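Local coordinates for glutamine synthetase (Streptomyces coelicolor, PDB 4BAX), which is a decameric enzyme of the glutamine synthetase family, each subunit joining a beta-grasp domain to a larger catalytic domain, at residues Phe4-Ile9 / Glu73-Leu78; Ser91-Ala96 / Asn320-Val325; Met261-Asn266 / Arg328-Thr333. All coordinates share one frame; numbering follows the deposited sequence.

Interaction 1 (Phe4-Ile9 / Glu73-Leu78); sequences FKAEYI and EDILVL
Lys5 and Ile75 begin a parallel backbone ladder between strands 3-11 and 75-82: Ile75 N donates to Lys5 O (2.9 Å), and from there the bonds weave back and forth. Glu7 is gripped at both ends, its N by Ile75 O and its O by Val77 N, and Ile9 N closes the series on Val77 O. At the start of the ladder a side chain stands in for the backbone. Asp74 OD1 accepts from Lys5 N (2.9 Å, 170° at the hydrogen), the donor lying well above the carboxylate plane, while Glu73 O lies near Phe4 CD2. The Lys5 chain bends at its third and fourth torsions and brings CE to 3.2 Å from Asp74 OD2, but its ammonium salt-bridges Glu160 of a second subunit.

Apolar contacts cover both faces of the pair. On that of Ala6 and Tyr8, Ile75 turns CG1 between its own backbone N and carbonyl carbon (chi1 53°), which directs it at the edge of the Phe4 ring, 3.7 Å from CE2, and sends CD1 on to Ala6 CB. Val77 CB lies over one face of the Tyr8 ring, 4.2 Å from its centroid, with CG2 also touching Ala6 CB; the Tyr8 hydroxyl bonds to Pro38 O. On the other face Leu76 CD2 meets Glu7 CB (3.6 Å) and Ile9 CG2 meets Leu78 CD1; Trp202 of helix 190-210 packs on Glu7, Ile9 and Leu76 of this face. Glu7 carries its carboxylate away to Ser22, Thr24 and Arg70.

First and last strands paired in parallel at the middle of a five-stranded mixed sheet are the signature of the beta-grasp fold.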
ATOM      1  N   PHE A   4     -10.206 -11.386  44.026  1.00 47.04           N
ATOM      2  CA  PHE A   4      -9.653 -12.081  42.881  1.00 43.81           C
ATOM      3  C   PHE A   4     -10.694 -12.228  41.776  1.00 41.25           C
ATOM      4  O   PHE A   4     -11.900 -12.096  42.010  1.00 41.47           O
ATOM      5  CB  PHE A   4      -9.057 -13.424  43.278  1.00 43.52           C
ATOM      6  CG  PHE A   4     -10.076 -14.424  43.706  1.00 43.55           C
ATOM      7  CD1 PHE A   4     -10.527 -14.442  45.020  1.00 43.67           C
ATOM      8  CD2 PHE A   4     -10.572 -15.361  42.812  1.00 43.33           C
ATOM      9  CE1 PHE A   4     -11.467 -15.371  45.430  1.00 43.75           C
ATOM     10  CE2 PHE A   4     -11.514 -16.290  43.220  1.00 43.53           C
ATOM     11  CZ  PHE A   4     -11.960 -16.294  44.533  1.00 43.76           C
ATOM     12  N   LYS A   5     -10.211 -12.471  40.565  1.00 38.60           N
ATOM     13  CA  LYS A   5     -11.069 -12.609  39.406  1.00 36.24           C
ATOM     14  C   LYS A   5     -11.392 -14.075  39.148  1.00 35.06           C
ATOM     15  O   LYS A   5     -10.509 -14.946  39.230  1.00 35.14           O
ATOM     16  CB  LYS A   5     -10.389 -11.995  38.198  1.00 35.42           C
ATOM     17  CG  LYS A   5     -10.233 -10.482  38.310  1.00 35.20           C
ATOM     18  CD  LYS A   5      -9.634  -9.928  37.031  1.00 35.01           C
ATOM     19  CE  LYS A   5      -8.152  -9.732  37.128  1.00 34.83           C
ATOM     20  NZ  LYS A   5      -7.898  -8.329  37.504  1.00 34.93           N
ATOM     21  N   ALA A   6     -12.664 -14.339  38.865  1.00 34.07           N
ATOM     22  CA  ALA A   6     -13.128 -15.673  38.500  1.00 33.39           C
ATOM     23  C   ALA A   6     -13.808 -15.630  37.131  1.00 32.76           C
ATOM     24  O   ALA A   6     -14.780 -14.893  36.923  1.00 32.50           O
ATOM     25  CB  ALA A   6     -14.087 -16.203  39.549  1.00 33.76           C
ATOM     26  N   GLU A   7     -13.294 -16.420  36.193  1.00 32.48           N
ATOM     27  CA  GLU A   7     -13.892 -16.476  34.860  1.00 31.98           C
ATOM     28  C   GLU A   7     -14.853 -17.648  34.749  1.00 30.71           C
ATOM     29  O   GLU A   7     -14.439 -18.814  34.717  1.00 29.97           O
ATOM     30  CB  GLU A   7     -12.807 -16.595  33.792  1.00 32.97           C
ATOM     31  CG  GLU A   7     -13.305 -16.362  32.354  1.00 34.24           C
ATOM     32  CD  GLU A   7     -13.577 -14.895  32.010  1.00 35.50           C
ATOM     33  OE1 GLU A   7     -13.320 -14.004  32.847  1.00 36.14           O
ATOM     34  OE2 GLU A   7     -14.087 -14.630  30.902  1.00 35.93           O
ATOM     35  N   TYR A   8     -16.141 -17.320  34.667  1.00 30.38           N
ATOM     36  CA  TYR A   8     -17.179 -18.334  34.600  1.00 30.27           C
ATOM     37  C   TYR A   8     -17.393 -18.701  33.149  1.00 30.77           C
ATOM     38  O   TYR A   8     -17.706 -17.846  32.321  1.00 31.15           O
ATOM     39  CB  TYR A   8     -18.480 -17.830  35.206  1.00 29.67           C
ATOM     40  CG  TYR A   8     -18.564 -17.946  36.713  1.00 29.06           C
ATOM     41  CD1 TYR A   8     -17.540 -17.465  37.530  1.00 28.47           C
ATOM     42  CD2 TYR A   8     -19.677 -18.502  37.329  1.00 28.93           C
ATOM     43  CE1 TYR A   8     -17.626 -17.548  38.915  1.00 28.29           C
ATOM     44  CE2 TYR A   8     -19.763 -18.597  38.732  1.00 28.56           C
ATOM     45  CZ  TYR A   8     -18.738 -18.116  39.517  1.00 28.34           C
ATOM     46  OH  TYR A   8     -18.831 -18.206  40.906  1.00 28.28           O
ATOM     47  N   ILE A   9     -17.182 -19.973  32.855  1.00 30.59           N
ATOM     48  CA  ILE A   9     -17.218 -20.494  31.506  1.00 29.94           C
ATOM     49  C   ILE A   9     -18.339 -21.507  31.414  1.00 29.47           C
ATOM     50  O   ILE A   9     -18.509 -22.343  32.317  1.00 30.28           O
ATOM     51  CB  ILE A   9     -15.840 -21.136  31.123  1.00 17.61           C
ATOM     52  CG1 ILE A   9     -14.760 -20.037  31.074  1.00 17.25           C
ATOM     53  CG2 ILE A   9     -15.878 -21.874  29.795  1.00 13.23           C
ATOM     54  CD1 ILE A   9     -13.303 -20.518  31.337  1.00 18.63           C
ATOM     55  N   GLU A  73      -3.867 -14.821  41.513  1.00 41.97           N
ATOM     56  CA  GLU A  73      -4.815 -15.602  42.302  1.00 42.62           C
ATOM     57  C   GLU A  73      -6.117 -15.835  41.517  1.00 40.86           C
ATOM     58  O   GLU A  73      -7.085 -16.450  41.991  1.00 40.42           O
ATOM     59  CB  GLU A  73      -5.096 -14.884  43.633  1.00 44.77           C
ATOM     60  CG  GLU A  73      -4.715 -15.662  44.900  1.00 47.09           C
ATOM     61  CD  GLU A  73      -3.348 -16.362  44.813  1.00 48.86           C
ATOM     62  OE1 GLU A  73      -2.319 -15.648  44.695  1.00 49.36           O
ATOM     63  OE2 GLU A  73      -3.298 -17.622  44.849  1.00 49.43           O
ATOM     64  N   ASP A  74      -6.097 -15.408  40.266  1.00 39.58           N
ATOM     65  CA  ASP A  74      -7.277 -15.489  39.422  1.00 37.87           C
ATOM     66  C   ASP A  74      -7.560 -16.911  38.917  1.00 35.47           C
ATOM     67  O   ASP A  74      -6.640 -17.730  38.783  1.00 34.96           O
ATOM     68  CB  ASP A  74      -7.106 -14.523  38.266  1.00 38.50           C
ATOM     69  CG  ASP A  74      -6.936 -13.088  38.743  1.00 39.33           C
ATOM     70  OD1 ASP A  74      -7.359 -12.765  39.877  1.00 39.38           O
ATOM     71  OD2 ASP A  74      -6.390 -12.274  37.968  1.00 39.90           O
ATOM     72  N   ILE A  75      -8.839 -17.218  38.695  1.00 33.90           N
ATOM     73  CA  ILE A  75      -9.227 -18.592  38.374  1.00 32.67           C
ATOM     74  C   ILE A  75     -10.266 -18.699  37.253  1.00 31.29           C
ATOM     75  O   ILE A  75     -11.013 -17.755  36.978  1.00 31.08           O
ATOM     76  CB  ILE A  75      -9.779 -19.325  39.629  1.00 36.69           C
ATOM     77  CG1 ILE A  75     -10.895 -18.496  40.264  1.00 36.80           C
ATOM     78  CG2 ILE A  75      -8.665 -19.633  40.639  1.00 36.70           C
ATOM     79  CD1 ILE A  75     -12.070 -19.303  40.711  1.00 36.97           C
ATOM     80  N   LEU A  76     -10.338 -19.883  36.650  1.00 30.04           N
ATOM     81  CA  LEU A  76     -11.376 -20.203  35.675  1.00 28.03           C
ATOM     82  C   LEU A  76     -12.399 -21.103  36.341  1.00 26.68           C
ATOM     83  O   LEU A  76     -12.037 -22.038  37.062  1.00 26.09           O
ATOM     84  CB  LEU A  76     -10.794 -20.891  34.455  1.00 27.31           C
ATOM     85  CG  LEU A  76      -9.587 -20.173  33.888  1.00 27.34           C
ATOM     86  CD1 LEU A  76      -8.932 -21.105  32.879  1.00 27.27           C
ATOM     87  CD2 LEU A  76      -9.981 -18.822  33.285  1.00 27.24           C
ATOM     88  N   VAL A  77     -13.672 -20.803  36.132  1.00 26.62           N
ATOM     89  CA  VAL A  77     -14.726 -21.606  36.718  1.00 27.46           C
ATOM     90  C   VAL A  77     -15.638 -22.161  35.632  1.00 28.17           C
ATOM     91  O   VAL A  77     -16.458 -21.425  35.064  1.00 28.86           O
ATOM     92  CB  VAL A  77     -15.580 -20.793  37.724  1.00 27.65           C
ATOM     93  CG1 VAL A  77     -16.365 -21.722  38.608  1.00 27.63           C
ATOM     94  CG2 VAL A  77     -14.710 -19.909  38.582  1.00 27.87           C
ATOM     95  N   LEU A  78     -15.510 -23.456  35.356  1.00 27.98           N
ATOM     96  CA  LEU A  78     -16.402 -24.108  34.410  1.00 28.30           C
ATOM     97  C   LEU A  78     -17.716 -24.484  35.099  1.00 28.54           C
ATOM     98  O   LEU A  78     -17.693 -25.134  36.135  1.00 27.57           O
ATOM     99  CB  LEU A  78     -15.736 -25.357  33.823  1.00 28.04           C
ATOM    100  CG  LEU A  78     -16.564 -26.148  32.813  1.00 27.69           C
ATOM    101  CD1 LEU A  78     -16.800 -25.364  31.519  1.00 27.16           C
ATOM    102  CD2 LEU A  78     -15.915 -27.492  32.538  1.00 27.71           C
TER

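Interaction 2 (Ser91-Ala96 / Asn320-Val325); sequences SNTRAA and NVDPYV
Thr93 and Asp322 approach from opposite directions, and Thr93 OG1 donates to Asp322 OD2 (2.9 Å) from above the carboxylate plane. The threonine rotamer suits this bond: with OG1 set between its own N and carbonyl carbon (chi1 62°), the hydroxyl faces the second segment and also lies 3.3 Å from Tyr324 CB. CG of Asp322 stands anti to the backbone N (chi1 -173°), pointing the carboxylate at the other segment, where OD2 serves Thr93; OD1 accepts from Tyr324 N (3.0 Å) and from Trp198 NE1.

Beside this polar link, Arg94 lays its aliphatic stem over a face of the Tyr324 ring. CB stands above the ring centre, and CG sits 3.7 Å from the centroid as a CH-pi contact. Because the chain runs straight from CG to NE, the guanidinium passes beyond the ring, its plane steeply turned (80°) against it. Both polar ends converge on Asp195, which salt-bridges Arg94 NH2 and hydrogen-bonds Tyr324 OH.

Two helix starts thus meet: Asp322 is the N-cap of helix 323-341, while Asn92 OD1 makes a capping bond to Ala95 N (3.0 Å) where helix 94-103 begins.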
ATOM      1  N   SER A  91     -29.918 -27.815  27.436  1.00 34.54           N
ATOM      2  CA  SER A  91     -28.595 -27.758  26.829  1.00 33.09           C
ATOM      3  C   SER A  91     -27.555 -28.537  27.630  1.00 32.10           C
ATOM      4  O   SER A  91     -26.514 -28.914  27.083  1.00 31.31           O
ATOM      5  CB  SER A  91     -28.147 -26.311  26.638  1.00 33.09           C
ATOM      6  OG  SER A  91     -28.384 -25.564  27.813  1.00 33.24           O
ATOM      7  N   ASN A  92     -27.818 -28.756  28.923  1.00 31.98           N
ATOM      8  CA  ASN A  92     -26.854 -29.423  29.806  1.00 31.54           C
ATOM      9  C   ASN A  92     -26.642 -30.882  29.399  1.00 30.86           C
ATOM     10  O   ASN A  92     -27.585 -31.660  29.432  1.00 31.04           O
ATOM     11  CB  ASN A  92     -27.335 -29.311  31.253  1.00 32.36           C
ATOM     12  CG  ASN A  92     -26.332 -29.852  32.272  1.00 33.14           C
ATOM     13  OD1 ASN A  92     -25.552 -30.769  31.993  1.00 33.49           O
ATOM     14  ND2 ASN A  92     -26.385 -29.307  33.476  1.00 33.28           N
ATOM     15  N   THR A  93     -25.411 -31.231  29.004  1.00 30.54           N
ATOM     16  CA  THR A  93     -25.072 -32.593  28.550  1.00 30.57           C
ATOM     17  C   THR A  93     -24.158 -33.283  29.531  1.00 30.72           C
ATOM     18  O   THR A  93     -23.914 -34.500  29.435  1.00 30.69           O
ATOM     19  CB  THR A  93     -24.403 -32.612  27.140  1.00 19.07           C
ATOM     20  OG1 THR A  93     -23.158 -31.897  27.177  1.00 18.41           O
ATOM     21  CG2 THR A  93     -25.339 -32.034  26.071  1.00 18.81           C
ATOM     22  N   ARG A  94     -23.676 -32.497  30.493  1.00 30.69           N
ATOM     23  CA  ARG A  94     -22.850 -33.022  31.578  1.00 30.50           C
ATOM     24  C   ARG A  94     -23.645 -33.922  32.496  1.00 30.57           C
ATOM     25  O   ARG A  94     -23.149 -34.969  32.908  1.00 31.21           O
ATOM     26  CB  ARG A  94     -22.217 -31.877  32.374  1.00 30.06           C
ATOM     27  CG  ARG A  94     -20.934 -32.250  33.048  1.00 29.67           C
ATOM     28  CD  ARG A  94     -20.609 -31.301  34.173  1.00 29.80           C
ATOM     29  NE  ARG A  94     -19.341 -31.656  34.804  1.00 29.99           N
ATOM     30  CZ  ARG A  94     -19.253 -32.177  36.023  1.00 29.84           C
ATOM     31  NH1 ARG A  94     -20.372 -32.402  36.707  1.00 29.82           N
ATOM     32  NH2 ARG A  94     -18.061 -32.480  36.549  1.00 29.50           N
ATOM     33  N   ALA A  95     -24.891 -33.540  32.765  1.00 30.23           N
ATOM     34  CA  ALA A  95     -25.707 -34.240  33.752  1.00 30.92           C
ATOM     35  C   ALA A  95     -25.972 -35.687  33.340  1.00 31.43           C
ATOM     36  O   ALA A  95     -26.029 -36.572  34.196  1.00 31.34           O
ATOM     37  CB  ALA A  95     -27.016 -33.487  34.020  1.00 31.01           C
ATOM     38  N   ALA A  96     -26.172 -35.911  32.040  1.00 32.13           N
ATOM     39  CA  ALA A  96     -26.354 -37.265  31.525  1.00 33.00           C
ATOM     40  C   ALA A  96     -25.101 -38.111  31.720  1.00 34.11           C
ATOM     41  O   ALA A  96     -25.185 -39.257  32.186  1.00 35.18           O
ATOM     42  CB  ALA A  96     -26.758 -37.235  30.048  1.00 32.67           C
ATOM     43  N   ASN A 320     -15.185 -31.365  16.409  1.00 28.37           N
ATOM     44  CA  ASN A 320     -16.240 -30.553  17.024  1.00 28.99           C
ATOM     45  C   ASN A 320     -17.215 -31.363  17.887  1.00 29.53           C
ATOM     46  O   ASN A 320     -18.296 -30.878  18.215  1.00 30.15           O
ATOM     47  CB  ASN A 320     -16.987 -29.704  15.978  1.00 29.08           C
ATOM     48  CG  ASN A 320     -17.784 -30.553  14.999  1.00 29.39           C
ATOM     49  OD1 ASN A 320     -17.677 -31.786  14.992  1.00 29.74           O
ATOM     50  ND2 ASN A 320     -18.557 -29.894  14.136  1.00 29.04           N
ATOM     51  N   VAL A 321     -16.851 -32.589  18.249  1.00 29.63           N
ATOM     52  CA  VAL A 321     -17.698 -33.378  19.146  1.00 29.74           C
ATOM     53  C   VAL A 321     -17.733 -32.772  20.549  1.00 29.90           C
ATOM     54  O   VAL A 321     -16.759 -32.181  21.010  1.00 29.65           O
ATOM     55  CB  VAL A 321     -17.217 -34.844  19.227  1.00 29.81           C
ATOM     56  CG1 VAL A 321     -15.876 -34.963  19.970  1.00 29.59           C
ATOM     57  CG2 VAL A 321     -18.305 -35.733  19.848  1.00 30.05           C
ATOM     58  N   ASP A 322     -18.883 -32.873  21.206  1.00 30.70           N
ATOM     59  CA  ASP A 322     -18.998 -32.555  22.626  1.00 31.36           C
ATOM     60  C   ASP A 322     -18.408 -33.738  23.396  1.00 31.50           C
ATOM     61  O   ASP A 322     -18.905 -34.865  23.281  1.00 32.16           O
ATOM     62  CB  ASP A 322     -20.477 -32.371  23.000  1.00 31.76           C
ATOM     63  CG  ASP A 322     -20.681 -31.856  24.434  1.00 31.91           C
ATOM     64  OD1 ASP A 322     -19.775 -32.013  25.287  1.00 32.37           O
ATOM     65  OD2 ASP A 322     -21.764 -31.292  24.710  1.00 31.39           O
ATOM     66  N   PRO A 323     -17.369 -33.483  24.211  1.00 30.79           N
ATOM     67  CA  PRO A 323     -16.734 -34.548  25.014  1.00 30.17           C
ATOM     68  C   PRO A 323     -17.712 -35.226  25.979  1.00 29.39           C
ATOM     69  O   PRO A 323     -17.639 -36.454  26.143  1.00 29.12           O
ATOM     70  CB  PRO A 323     -15.608 -33.816  25.774  1.00 30.27           C
ATOM     71  CG  PRO A 323     -15.936 -32.348  25.660  1.00 30.52           C
ATOM     72  CD  PRO A 323     -16.678 -32.189  24.349  1.00 30.57           C
ATOM     73  N   TYR A 324     -18.664 -34.464  26.517  1.00 28.80           N
ATOM     74  CA  TYR A 324     -19.661 -35.010  27.432  1.00 28.84           C
ATOM     75  C   TYR A 324     -20.471 -36.108  26.753  1.00 28.54           C
ATOM     76  O   TYR A 324     -20.834 -37.120  27.379  1.00 28.36           O
ATOM     77  CB  TYR A 324     -20.619 -33.903  27.921  1.00 28.88           C
ATOM     78  CG  TYR A 324     -20.001 -32.868  28.848  1.00 28.98           C
ATOM     79  CD1 TYR A 324     -19.207 -33.245  29.920  1.00 29.04           C
ATOM     80  CD2 TYR A 324     -20.162 -31.500  28.602  1.00 28.88           C
ATOM     81  CE1 TYR A 324     -18.616 -32.297  30.745  1.00 28.98           C
ATOM     82  CE2 TYR A 324     -19.574 -30.545  29.429  1.00 28.86           C
ATOM     83  CZ  TYR A 324     -18.805 -30.955  30.500  1.00 29.05           C
ATOM     84  OH  TYR A 324     -18.218 -30.027  31.327  1.00 29.15           O
ATOM     85  N   VAL A 325     -20.765 -35.882  25.476  1.00 28.08           N
ATOM     86  CA  VAL A 325     -21.533 -36.822  24.675  1.00 28.08           C
ATOM     87  C   VAL A 325     -20.770 -38.089  24.234  1.00 28.18           C
ATOM     88  O   VAL A 325     -21.233 -39.209  24.469  1.00 28.50           O
ATOM     89  CB  VAL A 325     -22.169 -36.093  23.457  1.00 20.67           C
ATOM     90  CG1 VAL A 325     -22.938 -37.058  22.570  1.00 20.50           C
ATOM     91  CG2 VAL A 325     -23.066 -34.951  23.951  1.00 20.52           C
TER

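Interaction 3 (Met261-Asn266 / Arg328-Thr333); sequences MDHVKN and RLLVDT
A helix-helix contact, between the last turn of helix 259-264 and the middle of helix 323-341, turns on the imidazole of His263, which meets Leu329, Leu330 and Thr333. The His263 CG stands anti to the carbonyl carbon (chi1 -72°), and the ring reaches across toward the partner helix. Leu329 CB covers one of its faces, 4.0 Å from the centroid and 18° off the normal, a CH-pi contact displaced toward the rim. At the ring edge NE2 shares a nearly straight hydrogen bond with Thr333 OG1 (2.9 Å, 175°); either atom could be the donor. Since ND1 pairs with the hydroxyl of Tyr267, both ring nitrogens are held and the imidazole is fixed in rotation. The Leu330 side chain crosses that of His263 at about a right angle, its CD2 coming within 3.9 Å of His263 CE1.

In the catalytic domain this places the short helix against one flank of helix 323-341, whose turn at 331-333 widens to the pi type. Other sides of that long helix are occupied too: Arg328 and Asp332 touch helix 94-103, and Leu330 and Val331 lean on Phe111 of strand 110-121.

Leu329 also reaches the end of the short helix, where its CD1 meets Asn266 CB (3.6 Å), the two side chains crossing almost perpendicularly. Asn266 N bonds back to His263 O, a tighter turn than the preceding Lys265 N to Met261 O. The asparagine side chain then serves the carbonyl one residue earlier: ND2 donates to Asp262 O (2.7 Å) with the acceptor close to the amide plane, a bond that probably helps to hold CB against the leucine methyl.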
ATOM      1  N   MET A 261     -24.856 -46.013  14.150  1.00 35.88           N
ATOM      2  CA  MET A 261     -25.586 -44.795  13.835  1.00 35.95           C
ATOM      3  C   MET A 261     -25.849 -43.929  15.061  1.00 35.65           C
ATOM      4  O   MET A 261     -25.729 -42.709  14.987  1.00 35.14           O
ATOM      5  CB  MET A 261     -26.904 -45.140  13.126  1.00 36.63           C
ATOM      6  CG  MET A 261     -26.929 -44.912  11.618  1.00 36.86           C
ATOM      7  SD  MET A 261     -25.323 -44.621  10.855  1.00 88.19           S
ATOM      8  CE  MET A 261     -25.302 -42.826  10.887  1.00 39.87           C
ATOM      9  N   ASP A 262     -26.096 -44.568  16.201  1.00 36.05           N
ATOM     10  CA  ASP A 262     -26.347 -43.860  17.450  1.00 36.74           C
ATOM     11  C   ASP A 262     -25.153 -42.987  17.846  1.00 35.88           C
ATOM     12  O   ASP A 262     -25.323 -41.826  18.235  1.00 35.42           O
ATOM     13  CB  ASP A 262     -26.631 -44.859  18.570  1.00 38.58           C
ATOM     14  CG  ASP A 262     -28.038 -45.421  18.513  1.00 40.32           C
ATOM     15  OD1 ASP A 262     -28.877 -44.888  17.742  1.00 41.07           O
ATOM     16  OD2 ASP A 262     -28.307 -46.387  19.257  1.00 41.00           O
ATOM     17  N   HIS A 263     -23.945 -43.550  17.734  1.00 35.67           N
ATOM     18  CA  HIS A 263     -22.720 -42.795  18.009  1.00 35.66           C
ATOM     19  C   HIS A 263     -22.456 -41.749  16.924  1.00 36.01           C
ATOM     20  O   HIS A 263     -22.243 -40.563  17.209  1.00 36.45           O
ATOM     21  CB  HIS A 263     -21.511 -43.731  18.136  1.00 35.01           C
ATOM     22  CG  HIS A 263     -21.499 -44.545  19.392  1.00 34.44           C
ATOM     23  ND1 HIS A 263     -20.418 -44.570  20.248  1.00 33.87           N
ATOM     24  CD2 HIS A 263     -22.423 -45.381  19.922  1.00 34.48           C
ATOM     25  CE1 HIS A 263     -20.688 -45.372  21.264  1.00 33.93           C
ATOM     26  NE2 HIS A 263     -21.897 -45.878  21.089  1.00 34.22           N
ATOM     27  N   VAL A 264     -22.489 -42.192  15.674  1.00 35.33           N
ATOM     28  CA  VAL A 264     -22.093 -41.339  14.572  1.00 34.30           C
ATOM     29  C   VAL A 264     -22.981 -40.110  14.470  1.00 32.80           C
ATOM     30  O   VAL A 264     -22.500 -38.986  14.241  1.00 32.05           O
ATOM     31  CB  VAL A 264     -22.044 -42.126  13.251  1.00 35.23           C
ATOM     32  CG1 VAL A 264     -22.183 -41.197  12.040  1.00 35.26           C
ATOM     33  CG2 VAL A 264     -20.762 -42.988  13.164  1.00 35.43           C
ATOM     34  N   LYS A 265     -24.264 -40.278  14.793  1.00 32.90           N
ATOM     35  CA  LYS A 265     -25.144 -39.069  14.710  1.00 33.36           C
ATOM     36  C   LYS A 265     -24.970 -38.106  15.862  1.00 33.29           C
ATOM     37  O   LYS A 265     -25.583 -37.022  15.862  1.00 32.97           O
ATOM     38  CB  LYS A 265     -26.637 -39.445  14.608  1.00 34.03           C
ATOM     39  CG  LYS A 265     -27.222 -40.107  15.848  1.00 35.88           C
ATOM     40  CD  LYS A 265     -28.714 -40.377  15.685  1.00 37.44           C
ATOM     41  CE  LYS A 265     -29.374 -41.224  16.794  1.00 39.12           C
ATOM     42  NZ  LYS A 265     -30.791 -40.900  16.574  1.00 40.10           N
ATOM     43  N   ASN A 266     -24.140 -38.459  16.834  1.00 33.10           N
ATOM     44  CA  ASN A 266     -23.816 -37.576  17.961  1.00 33.04           C
ATOM     45  C   ASN A 266     -22.348 -37.207  18.012  1.00 32.54           C
ATOM     46  O   ASN A 266     -21.863 -36.646  19.010  1.00 32.23           O
ATOM     47  CB  ASN A 266     -24.221 -38.222  19.293  1.00 33.58           C
ATOM     48  CG  ASN A 266     -25.692 -38.319  19.476  1.00 34.20           C
ATOM     49  OD1 ASN A 266     -26.344 -37.329  19.791  1.00 34.34           O
ATOM     50  ND2 ASN A 266     -26.243 -39.510  19.272  1.00 34.75           N
ATOM     51  N   ARG A 328     -20.113 -40.239  27.213  1.00 30.21           N
ATOM     52  CA  ARG A 328     -21.339 -40.872  27.728  1.00 30.70           C
ATOM     53  C   ARG A 328     -21.713 -42.097  26.891  1.00 30.84           C
ATOM     54  O   ARG A 328     -22.001 -43.176  27.438  1.00 30.64           O
ATOM     55  CB  ARG A 328     -22.504 -39.873  27.743  1.00 31.02           C
ATOM     56  CG  ARG A 328     -23.710 -40.316  28.592  1.00 31.73           C
ATOM     57  CD  ARG A 328     -25.029 -40.367  27.822  1.00 32.36           C
ATOM     58  NE  ARG A 328     -25.218 -39.166  27.024  1.00 33.44           N
ATOM     59  CZ  ARG A 328     -25.999 -39.094  25.952  1.00 34.40           C
ATOM     60  NH1 ARG A 328     -26.685 -40.156  25.557  1.00 34.64           N
ATOM     61  NH2 ARG A 328     -26.104 -37.947  25.281  1.00 34.82           N
ATOM     62  N   LEU A 329     -21.661 -41.919  25.567  1.00 30.63           N
ATOM     63  CA  LEU A 329     -22.051 -42.931  24.602  1.00 30.43           C
ATOM     64  C   LEU A 329     -21.150 -44.163  24.655  1.00 30.41           C
ATOM     65  O   LEU A 329     -21.631 -45.306  24.588  1.00 29.98           O
ATOM     66  CB  LEU A 329     -22.030 -42.334  23.194  1.00 30.52           C
ATOM     67  CG  LEU A 329     -23.134 -41.339  22.851  1.00 30.59           C
ATOM     68  CD1 LEU A 329     -22.944 -40.793  21.445  1.00 30.87           C
ATOM     69  CD2 LEU A 329     -24.483 -42.023  22.993  1.00 30.47           C
ATOM     70  N   LEU A 330     -19.844 -43.926  24.751  1.00 30.99           N
ATOM     71  CA  LEU A 330     -18.887 -45.022  24.824  1.00 31.66           C
ATOM     72  C   LEU A 330     -19.079 -45.816  26.112  1.00 31.96           C
ATOM     73  O   LEU A 330     -19.033 -47.043  26.094  1.00 31.95           O
ATOM     74  CB  LEU A 330     -17.457 -44.502  24.716  1.00 31.55           C
ATOM     75  CG  LEU A 330     -17.076 -44.227  23.264  1.00 31.54           C
ATOM     76  CD1 LEU A 330     -15.756 -43.448  23.167  1.00 31.36           C
ATOM     77  CD2 LEU A 330     -17.019 -45.553  22.482  1.00 31.57           C
ATOM     78  N   VAL A 331     -19.294 -45.120  27.223  1.00 32.50           N
ATOM     79  CA  VAL A 331     -19.553 -45.800  28.487  1.00 33.20           C
ATOM     80  C   VAL A 331     -20.861 -46.585  28.432  1.00 34.73           C
ATOM     81  O   VAL A 331     -20.907 -47.749  28.831  1.00 35.51           O
ATOM     82  CB  VAL A 331     -19.609 -44.811  29.643  1.00 32.41           C
ATOM     83  CG1 VAL A 331     -20.279 -45.425  30.846  1.00 32.14           C
ATOM     84  CG2 VAL A 331     -18.203 -44.332  29.979  1.00 32.43           C
ATOM     85  N   ASP A 332     -21.912 -45.980  27.892  1.00 35.13           N
ATOM     86  CA  ASP A 332     -23.196 -46.663  27.861  1.00 35.60           C
ATOM     87  C   ASP A 332     -23.049 -47.930  27.041  1.00 34.52           C
ATOM     88  O   ASP A 332     -23.345 -49.024  27.514  1.00 34.60           O
ATOM     89  CB  ASP A 332     -24.285 -45.781  27.242  1.00 36.83           C
ATOM     90  CG  ASP A 332     -25.696 -46.277  27.570  1.00 38.08           C
ATOM     91  OD1 ASP A 332     -25.892 -47.497  27.701  1.00 38.90           O
ATOM     92  OD2 ASP A 332     -26.610 -45.444  27.733  1.00 38.29           O
ATOM     93  N   THR A 333     -22.541 -47.786  25.831  1.00 33.63           N
ATOM     94  CA  THR A 333     -22.476 -48.932  24.951  1.00 33.60           C
ATOM     95  C   THR A 333     -21.508 -50.010  25.432  1.00 33.69           C
ATOM     96  O   THR A 333     -21.912 -51.146  25.696  1.00 33.54           O
ATOM     97  CB  THR A 333     -22.136 -48.486  23.500  1.00 30.01           C
ATOM     98  OG1 THR A 333     -23.174 -47.629  22.992  1.00 29.70           O
ATOM     99  CG2 THR A 333     -21.916 -49.688  22.574  1.00 30.05           C
TER

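How the interactions relate
Along the chain, interaction 1 closes before the others open, whereas interactions 2 and 3 cross, their segments alternating. Interaction 1 lies in the beta-grasp sheet, its centre about 21 Å from that of interaction 2 and about 32 Å from that of interaction 3, on the opposite side of the chain's centre from the latter. Strand 75-82 leads on to helix 94-103, and Leu78 CD2 touches Tyr324 OH at 3.6 Å, so sheet and helices pack directly. Interactions 2 and 3 share helix 323-341, with centres about 11 Å apart, and meet where Val325 CG1 packs on Asn266 CB (3.7 Å). This one C-terminal helix therefore gathers elements far apart in sequence.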